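Local coordinates for protein synthesis inhibitor I (Hordeum vulgare, PDB 4FBC) that belongs to the plant ribosome-inactivating proteins, a family whose members act on ribosomes and so inhibit protein synthesis, and holds adenosine monophosphate in a pocket in this structure, at residues Pro42-His47 with Ala220-Asp225; Arg49-Pro54 with Leu258-Val263; Gln215-Ala220 with Ala235-Ile240. The protein carries 3 engineered substitutions. All blocks are in the same frame, centred on the assembly; numbering follows the deposited sequence.

Interaction 1 of 3, residues Pro42-His47 with Ala220-Asp225; sequences PAHFSH and ALLKTD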
loop_
_atom_site.group_PDB
_atom_site.type_symbol
_atom_site.label_atom_id
_atom_site.label_comp_id
_atom_site.label_asym_id
_atom_site.label_seq_id
_atom_site.Cartn_x
_atom_site.Cartn_y
_atom_site.Cartn_z
ATOM N N PRO A 42 -0.280 16.351 7.381
ATOM C CA PRO A 42 0.458 16.854 8.550
ATOM C C PRO A 42 -0.461 17.423 9.638
ATOM O O PRO A 42 -0.029 17.560 10.784
ATOM C CB PRO A 42 1.353 17.964 7.962
ATOM C CG PRO A 42 1.438 17.670 6.493
ATOM C CD PRO A 42 0.100 17.044 6.138
ATOM N N ALA A 43 -1.715 17.727 9.283
ATOM C CA ALA A 43 -2.693 18.282 10.216
ATOM C C ALA A 43 -3.544 17.230 10.923
ATOM O O ALA A 43 -4.410 17.571 11.735
ATOM C CB ALA A 43 -3.614 19.289 9.490
ATOM N N HIS A 44 -3.317 15.959 10.615
ATOM C CA HIS A 44 -4.183 14.913 11.154
ATOM C C HIS A 44 -3.420 13.626 11.457
ATOM O O HIS A 44 -3.114 12.839 10.551
ATOM C CB HIS A 44 -5.329 14.621 10.164
ATOM C CG HIS A 44 -6.396 13.723 10.715
ATOM N ND1 HIS A 44 -7.302 13.064 9.911
ATOM C CD2 HIS A 44 -6.696 13.379 11.988
ATOM C CE1 HIS A 44 -8.119 12.352 10.669
ATOM N NE2 HIS A 44 -7.776 12.527 11.933
ATOM N N PHE A 45 -3.108 13.424 12.736
ATOM C CA PHE A 45 -2.556 12.157 13.204
ATOM C C PHE A 45 -3.559 11.517 14.146
ATOM O O PHE A 45 -4.423 12.201 14.688
ATOM C CB PHE A 45 -1.268 12.400 14.004
ATOM C CG PHE A 45 -0.091 12.787 13.176
ATOM C CD1 PHE A 45 0.030 14.080 12.675
ATOM C CD2 PHE A 45 0.937 11.879 12.957
ATOM C CE1 PHE A 45 1.151 14.444 11.922
ATOM C CE2 PHE A 45 2.055 12.231 12.201
ATOM C CZ PHE A 45 2.156 13.520 11.683
ATOM N N SER A 46 -3.436 10.204 14.359
ATOM C CA SER A 46 -4.225 9.504 15.377
ATOM C C SER A 46 -3.277 8.642 16.188
ATOM O O SER A 46 -2.628 7.761 15.624
ATOM C CB SER A 46 -5.273 8.594 14.720
ATOM O OG SER A 46 -6.057 7.930 15.707
ATOM N N HIS A 47 -3.207 8.890 17.500
ATOM C CA HIS A 47 -2.287 8.168 18.394
ATOM C C HIS A 47 -0.870 8.169 17.830
ATOM O O HIS A 47 -0.164 7.146 17.846
ATOM C CB HIS A 47 -2.791 6.741 18.642
ATOM C CG HIS A 47 -4.158 6.694 19.252
ATOM N ND1 HIS A 47 -4.386 6.261 20.541
ATOM C CD2 HIS A 47 -5.366 7.053 18.755
ATOM C CE1 HIS A 47 -5.679 6.344 20.807
ATOM N NE2 HIS A 47 -6.294 6.821 19.742
ATOM N N ALA A 220 -11.893 2.322 13.467
ATOM C CA ALA A 220 -11.910 1.985 14.888
ATOM C C ALA A 220 -10.984 2.856 15.743
ATOM O O ALA A 220 -11.331 3.241 16.863
ATOM C CB ALA A 220 -11.596 0.500 15.093
ATOM N N LEU A 221 -9.789 3.151 15.239
ATOM C CA LEU A 221 -8.898 4.025 15.985
ATOM C C LEU A 221 -9.358 5.486 15.935
ATOM O O LEU A 221 -9.338 6.174 16.959
ATOM C CB LEU A 221 -7.451 3.889 15.495
ATOM C CG LEU A 221 -6.444 4.579 16.406
ATOM C CD1 LEU A 221 -6.472 3.975 17.818
ATOM C CD2 LEU A 221 -5.051 4.452 15.806
ATOM N N LEU A 222 -9.786 5.949 14.758
ATOM C CA LEU A 222 -10.268 7.331 14.613
ATOM C C LEU A 222 -11.414 7.667 15.568
ATOM O O LEU A 222 -11.515 8.794 16.066
ATOM C CB LEU A 222 -10.698 7.604 13.168
ATOM C CG LEU A 222 -9.548 7.692 12.158
ATOM C CD1 LEU A 222 -10.068 7.640 10.723
ATOM C CD2 LEU A 222 -8.750 8.965 12.392
ATOM N N LYS A 223 -12.284 6.694 15.814
ATOM C CA LYS A 223 -13.402 6.892 16.733
ATOM C C LYS A 223 -12.950 7.241 18.145
ATOM O O LYS A 223 -13.630 7.983 18.860
ATOM C CB LYS A 223 -14.307 5.655 16.744
ATOM C CG LYS A 223 -15.146 5.520 15.489
ATOM C CD LYS A 223 -15.985 4.264 15.499
ATOM C CE LYS A 223 -16.797 4.161 14.214
ATOM N NZ LYS A 223 -17.648 2.926 14.183
ATOM N N THR A 224 -11.793 6.732 18.551
ATOM C CA THR A 224 -11.307 6.995 19.903
ATOM C C THR A 224 -10.798 8.429 20.092
ATOM O O THR A 224 -10.632 8.899 21.226
ATOM C CB THR A 224 -10.220 5.967 20.340
ATOM O OG1 THR A 224 -9.036 6.155 19.557
ATOM C CG2 THR A 224 -10.733 4.535 20.178
ATOM N N ASP A 225 -10.566 9.130 18.984
ATOM C CA ASP A 225 -10.083 10.512 19.045
ATOM C C ASP A 225 -11.210 11.530 19.223
ATOM O O ASP A 225 -10.966 12.680 19.611
ATOM C CB ASP A 225 -9.299 10.866 17.782
ATOM C CG ASP A 225 -8.084 9.990 17.579
ATOM O OD1 ASP A 225 -7.493 9.527 18.588
ATOM O OD2 ASP A 225 -7.712 9.790 16.401
HETATM O O HOH W 1 -8.687 11.669 14.627
HETATM O O HOH W 2 -4.862 10.829 18.963
#
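Ser46 of the short strand 45-46 and His47 just after it meet residues 221-225 of helix 214-225 through two direct hydrogen bonds, both made by side chains. Ser46 OG donates to Asp225 OD2 at 2.6 Å and meets the syn lone pair of that oxygen; the hydroxyl gets there because OG stands anti to the backbone N (chi1 -179°), on the side from which the helix approaches. His47 NE2 donates to Thr224 OG1 at 2.8 Å, with an N-H...O angle of 145° and the acceptor lying 22° out of the imidazole plane, so the bond is noticeably bent. Thr224 OG1 in turn donates to Leu221 O at 2.6 Å, one turn back in the helix, which fixes the rotation of the hydroxyl that receives the histidine.

Two waters extend this polar set. One donates to Asp225 OD2 and is hydrogen-bonded to His44 NE2; the other accepts from His47 N and donates to Asp225 OD1, so each carboxylate oxygen has a water partner.

Leucine side chains pack against these polar groups. Leu221 CD1 makes a CH-pi contact over one face of the His47 ring, offset toward the rim, 3.6 Å from its centroid, while Leu221 CG lies 3.4 Å from Ser46 OG. Further along, Leu222 CD2 comes within 3.7 Å of His44 NE2, the two side chains crossing at about a right angle. Ala248 of helix 248-254 touches both His47 and Leu221.

With Ser46, two waters and nearby histidines around it, the Asp225 carboxylate is held in a defined orientation and would probably remain ionised.

Interaction 2 of 3, residues Arg49-Pro54 with Leu258-Val263; sequences RPVLPP and LLFVEV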
loop_
_atom_site.group_PDB
_atom_site.type_symbol
_atom_site.label_atom_id
_atom_site.label_comp_id
_atom_site.label_asym_id
_atom_site.label_seq_id
_atom_site.Cartn_x
_atom_site.Cartn_y
_atom_site.Cartn_z
ATOM N N ARG A 49 0.098 8.197 14.852
ATOM C CA ARG A 49 0.251 7.516 13.576
ATOM C C ARG A 49 -0.313 8.442 12.509
ATOM O O ARG A 49 -1.318 9.124 12.747
ATOM C CB ARG A 49 -0.528 6.196 13.550
ATOM C CG ARG A 49 -0.079 5.165 14.578
ATOM C CD ARG A 49 1.436 4.946 14.546
ATOM N NE ARG A 49 1.924 4.630 13.205
ATOM C CZ ARG A 49 3.170 4.838 12.795
ATOM N NH1 ARG A 49 4.062 5.358 13.634
ATOM N NH2 ARG A 49 3.529 4.528 11.552
ATOM N N PRO A 50 0.320 8.468 11.328
ATOM C CA PRO A 50 -0.162 9.374 10.276
ATOM C C PRO A 50 -1.519 8.946 9.688
ATOM O O PRO A 50 -1.849 7.755 9.664
ATOM C CB PRO A 50 0.943 9.298 9.217
ATOM C CG PRO A 50 1.533 7.922 9.379
ATOM C CD PRO A 50 1.451 7.638 10.879
ATOM N N VAL A 51 -2.310 9.919 9.242
ATOM C CA VAL A 51 -3.586 9.631 8.573
ATOM C C VAL A 51 -3.485 10.237 7.189
ATOM O O VAL A 51 -2.957 11.331 7.036
ATOM C CB VAL A 51 -4.786 10.266 9.312
ATOM C CG1 VAL A 51 -6.109 9.890 8.626
ATOM C CG2 VAL A 51 -4.809 9.832 10.782
ATOM N N LEU A 52 -3.960 9.512 6.184
ATOM C CA LEU A 52 -3.990 10.022 4.827
ATOM C C LEU A 52 -4.982 11.173 4.773
ATOM O O LEU A 52 -5.938 11.210 5.555
ATOM C CB LEU A 52 -4.431 8.916 3.868
ATOM C CG LEU A 52 -3.392 7.837 3.570
ATOM C CD1 LEU A 52 -4.064 6.542 3.127
ATOM C CD2 LEU A 52 -2.482 8.351 2.479
ATOM N N PRO A 53 -4.756 12.121 3.858
ATOM C CA PRO A 53 -5.832 13.085 3.589
ATOM C C PRO A 53 -7.033 12.348 2.984
ATOM O O PRO A 53 -6.860 11.253 2.423
ATOM C CB PRO A 53 -5.206 14.020 2.552
ATOM C CG PRO A 53 -4.194 13.164 1.823
ATOM C CD PRO A 53 -3.673 12.165 2.855
ATOM N N PRO A 54 -8.245 12.931 3.096
ATOM C CA PRO A 54 -9.412 12.341 2.427
ATOM C C PRO A 54 -9.203 12.257 0.924
ATOM O O PRO A 54 -8.350 12.961 0.372
ATOM C CB PRO A 54 -10.532 13.357 2.715
ATOM C CG PRO A 54 -10.107 14.040 3.981
ATOM C CD PRO A 54 -8.592 14.119 3.891
ATOM N N LEU A 258 -3.148 5.455 8.426
ATOM C CA LEU A 258 -4.592 5.203 8.436
ATOM C C LEU A 258 -5.226 5.711 7.146
ATOM O O LEU A 258 -4.842 6.757 6.645
ATOM C CB LEU A 258 -5.270 5.911 9.627
ATOM C CG LEU A 258 -5.158 5.337 11.044
ATOM C CD1 LEU A 258 -3.738 5.502 11.600
ATOM C CD2 LEU A 258 -6.174 5.965 11.989
ATOM N N LEU A 259 -6.194 4.963 6.618
ATOM C CA LEU A 259 -7.089 5.494 5.583
ATOM C C LEU A 259 -7.978 6.540 6.236
ATOM O O LEU A 259 -8.450 6.351 7.356
ATOM C CB LEU A 259 -7.965 4.368 5.030
ATOM C CG LEU A 259 -9.010 4.744 3.967
ATOM C CD1 LEU A 259 -8.319 5.174 2.698
ATOM C CD2 LEU A 259 -9.917 3.534 3.710
ATOM N N PHE A 260 -8.210 7.660 5.561
ATOM C CA PHE A 260 -9.148 8.611 6.126
ATOM C C PHE A 260 -10.563 8.021 6.100
ATOM O O PHE A 260 -11.015 7.502 5.081
ATOM C CB PHE A 260 -9.132 9.952 5.396
ATOM C CG PHE A 260 -10.080 10.938 5.989
ATOM C CD1 PHE A 260 -9.739 11.639 7.137
ATOM C CD2 PHE A 260 -11.340 11.124 5.437
ATOM C CE1 PHE A 260 -10.632 12.535 7.717
ATOM C CE2 PHE A 260 -12.234 12.015 6.015
ATOM C CZ PHE A 260 -11.884 12.718 7.142
ATOM N N VAL A 261 -11.243 8.101 7.234
ATOM C CA VAL A 261 -12.642 7.709 7.317
ATOM C C VAL A 261 -13.443 8.784 8.049
ATOM O O VAL A 261 -13.013 9.299 9.088
ATOM C CB VAL A 261 -12.815 6.379 8.074
ATOM C CG1 VAL A 261 -14.281 5.932 7.998
ATOM C CG2 VAL A 261 -11.908 5.306 7.513
ATOM N N GLU A 262 -14.606 9.129 7.510
ATOM C CA GLU A 262 -15.517 10.007 8.233
ATOM C C GLU A 262 -16.225 9.210 9.304
ATOM O O GLU A 262 -17.011 8.313 8.992
ATOM C CB GLU A 262 -16.562 10.600 7.287
ATOM C CG GLU A 262 -16.008 11.589 6.293
ATOM C CD GLU A 262 -17.101 12.288 5.501
ATOM O OE1 GLU A 262 -17.905 11.589 4.844
ATOM O OE2 GLU A 262 -17.156 13.535 5.534
ATOM N N VAL A 263 -15.935 9.514 10.564
ATOM C CA VAL A 263 -16.619 8.863 11.679
ATOM C C VAL A 263 -17.500 9.905 12.370
ATOM O O VAL A 263 -17.202 11.102 12.316
ATOM C CB VAL A 263 -15.622 8.200 12.675
ATOM C CG1 VAL A 263 -14.713 7.210 11.937
ATOM C CG2 VAL A 263 -14.787 9.249 13.398
HETATM O O HOH W 3 -7.678 8.687 2.606
#
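A single parallel beta bridge, extended by proline-aromatic packing, joins the chain leaving strand 49-50 to the loop between helices 248-254 and 269-278, in a buried part of the fold. Val51 and Leu258 are the bridged pair, their CA atoms 4.5 Å apart. Both backbone bonds involve Leu258 and are nearly straight: its N donates to Pro50 O at 2.9 Å, and its O accepts from Leu52 N at 2.9 Å (175° at the hydrogen). Leu258 thus bonds to the residues on either side of Val51, the pattern of a parallel bridge.

The side-chain contacts around the bridge are made by hydrocarbon atoms. Leu258 CD1 lies against Arg49 CB at 3.8 Å, whereas the bent arginine chain leads its guanidinium away to Leu255 O and Gly256 O. Val51 divides its branches: CG2 rests on Leu258 CB at 4.1 Å, and CG1, anti to the backbone N (chi1 -177°), reaches the edge of the Phe260 ring.

Further on, Pro54 lies over one face of Phe260. Its CG sits above the centre of the ring, 3.5 Å from the centroid and only 13° off the normal, a CH-pi contact. A water donates to Pro53 O and accepts from Phe260 N, linking the backbones where direct pairing has ceased. Ala272 of helix 269-278 touches both Pro54 and Phe260.

Leu52 CD1 and Leu259 CD1 approach to 4.5 Å, and both residues touch Trp214 of the adenosine monophosphate pocket; the Leu259 side chain is about 5 Å from the ligand. The arrangement is that of an isolated parallel beta bridge joining two extended segments, here beside the adenosine monophosphate pocket of a ribosome-inactivating protein fold.

Interaction 3 of 3, residues Gln215-Ala220 with Ala235-Ile240; sequences QDLSAA and AKFAPI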
loop_
_atom_site.group_PDB
_atom_site.type_symbol
_atom_site.label_atom_id
_atom_site.label_comp_id
_atom_site.label_asym_id
_atom_site.label_seq_id
_atom_site.Cartn_x
_atom_site.Cartn_y
_atom_site.Cartn_z
ATOM N N GLN A 215 -9.777 -0.269 6.305
ATOM C CA GLN A 215 -10.752 0.775 6.603
ATOM C C GLN A 215 -11.376 0.576 7.992
ATOM O O GLN A 215 -11.513 1.533 8.765
ATOM C CB GLN A 215 -11.828 0.831 5.505
ATOM C CG GLN A 215 -12.886 1.915 5.718
ATOM C CD GLN A 215 -13.734 2.139 4.478
ATOM O OE1 GLN A 215 -13.886 1.240 3.649
ATOM N NE2 GLN A 215 -14.280 3.338 4.338
ATOM N N ASP A 216 -11.749 -0.667 8.307
ATOM C CA ASP A 216 -12.330 -0.993 9.610
ATOM C C ASP A 216 -11.386 -0.649 10.764
ATOM O O ASP A 216 -11.805 -0.094 11.771
ATOM C CB ASP A 216 -12.676 -2.490 9.691
ATOM C CG ASP A 216 -13.898 -2.862 8.881
ATOM O OD1 ASP A 216 -14.703 -1.963 8.546
ATOM O OD2 ASP A 216 -14.056 -4.071 8.593
ATOM N N LEU A 217 -10.110 -0.987 10.618
ATOM C CA LEU A 217 -9.151 -0.737 11.694
ATOM C C LEU A 217 -8.876 0.763 11.799
ATOM O O LEU A 217 -8.781 1.301 12.896
ATOM C CB LEU A 217 -7.847 -1.517 11.470
ATOM C CG LEU A 217 -6.794 -1.397 12.584
ATOM C CD1 LEU A 217 -7.333 -1.845 13.943
ATOM C CD2 LEU A 217 -5.538 -2.195 12.224
ATOM N N SER A 218 -8.756 1.430 10.653
ATOM C CA SER A 218 -8.538 2.874 10.634
ATOM C C SER A 218 -9.698 3.587 11.321
ATOM O O SER A 218 -9.496 4.431 12.196
ATOM C CB SER A 218 -8.387 3.385 9.195
ATOM O OG SER A 218 -7.226 2.848 8.584
ATOM N N ALA A 219 -10.922 3.233 10.932
ATOM C CA ALA A 219 -12.099 3.838 11.547
ATOM C C ALA A 219 -12.186 3.554 13.050
ATOM O O ALA A 219 -12.516 4.440 13.827
ATOM C CB ALA A 219 -13.365 3.379 10.838
ATOM N N ALA A 220 -11.893 2.322 13.467
ATOM C CA ALA A 220 -11.910 1.985 14.888
ATOM C C ALA A 220 -10.984 2.856 15.743
ATOM O O ALA A 220 -11.331 3.241 16.863
ATOM C CB ALA A 220 -11.596 0.500 15.093
ATOM N N ALA A 235 -14.573 7.776 24.130
ATOM C CA ALA A 235 -14.946 6.535 23.466
ATOM C C ALA A 235 -13.838 5.505 23.656
ATOM O O ALA A 235 -12.653 5.837 23.564
ATOM C CB ALA A 235 -15.200 6.777 21.992
ATOM N N LYS A 236 -14.219 4.265 23.938
ATOM C CA LYS A 236 -13.241 3.194 24.108
ATOM C C LYS A 236 -13.086 2.430 22.803
ATOM O O LYS A 236 -14.039 2.310 22.031
ATOM C CB LYS A 236 -13.669 2.236 25.221
ATOM C CG LYS A 236 -13.782 2.879 26.595
ATOM C CD LYS A 236 -14.409 1.918 27.603
ATOM C CE LYS A 236 -14.672 2.605 28.939
ATOM N NZ LYS A 236 -15.696 3.687 28.822
ATOM N N PHE A 237 -11.881 1.923 22.555
ATOM C CA PHE A 237 -11.617 1.153 21.349
ATOM C C PHE A 237 -12.461 -0.117 21.309
ATOM O O PHE A 237 -12.536 -0.855 22.296
ATOM C CB PHE A 237 -10.125 0.800 21.256
ATOM C CG PHE A 237 -9.736 0.136 19.961
ATOM C CD1 PHE A 237 -9.468 0.897 18.828
ATOM C CD2 PHE A 237 -9.642 -1.250 19.869
ATOM C CE1 PHE A 237 -9.117 0.289 17.627
ATOM C CE2 PHE A 237 -9.290 -1.862 18.672
ATOM C CZ PHE A 237 -9.026 -1.098 17.554
ATOM N N ALA A 238 -13.104 -0.367 20.173
ATOM C CA ALA A 238 -13.865 -1.598 19.987
ATOM C C ALA A 238 -12.967 -2.681 19.396
ATOM O O ALA A 238 -12.546 -2.577 18.244
ATOM C CB ALA A 238 -15.068 -1.350 19.084
ATOM N N PRO A 239 -12.689 -3.738 20.179
ATOM C CA PRO A 239 -11.745 -4.782 19.751
ATOM C C PRO A 239 -12.080 -5.405 18.404
ATOM O O PRO A 239 -13.252 -5.547 18.027
ATOM C CB PRO A 239 -11.886 -5.855 20.840
ATOM C CG PRO A 239 -12.385 -5.133 22.033
ATOM C CD PRO A 239 -13.257 -4.016 21.510
ATOM N N ILE A 240 -11.037 -5.783 17.678
ATOM C CA ILE A 240 -11.209 -6.541 16.449
ATOM C C ILE A 240 -10.386 -7.813 16.643
ATOM O O ILE A 240 -9.200 -7.875 16.297
ATOM C CB ILE A 240 -10.754 -5.737 15.209
ATOM C CG1 ILE A 240 -11.455 -4.376 15.156
ATOM C CG2 ILE A 240 -11.032 -6.508 13.926
ATOM C CD1 ILE A 240 -11.029 -3.519 13.962
HETATM O O HOH W 4 -13.368 1.874 18.122
#
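Ala220 CB presses against the ring of Phe237, 3.6 Å from CE1, the closest side-chain approach between helix 214-225 and the extended loop 235-240. One turn earlier on the helix, Leu217 CD1 approaches the same ring at its edge, 4.1 Å from Phe237 CZ. Ile240 completes the cluster: its CD1 lies 4.1 Å from Leu217 CD1 and 4.2 Å from Ala220 CB, a terminal methyl that touches both helical side chains.

Torsions explain how the loop reaches in. Phe237 CG is anti to the backbone N (chi1 -174°), extending the ring to the helix, and Ile240 is stretched to its tip with chi2 at 179°. A water supplies the polar link, donating to Ala220 O at 2.8 Å and accepting from Ala238 N at 3.0 Å.

In the next shell, helix 248-254 packs on the cluster: Ala251 touches both Leu217 and Phe237, and Ala248 also touches Phe237.

The side-chain contacts are thus apolar and partly exposed, with no direct hydrogen bond between the segments and a single water joining the two backbones, so the loop's position against the helix probably depends on the fit of Phe237 and Ile240 more than on directional bonds.

Helix 214-225 serves both interaction 1 and interaction 3, which share Ala220; Thr224 CG2 also packs on Phe237 CA at 3.7 Å. Interaction 2 lies deepest, with no exposed residue among those that touch, and it relies on straight backbone bonds and hydrocarbon packing. Interaction 1, partly buried, uses side-chain hydrogen bonds and waters; interaction 3, at the surface, uses apolar contact and one water. Strands 45-46 and 49-50 are antiparallel neighbours, bringing interactions 1 and 2 together, while Leu222 CG packs on Leu258 CD2 at 3.8 Å. Between interactions 2 and 3, Ser218 OG and Leu259 N form a probable hydrogen bond.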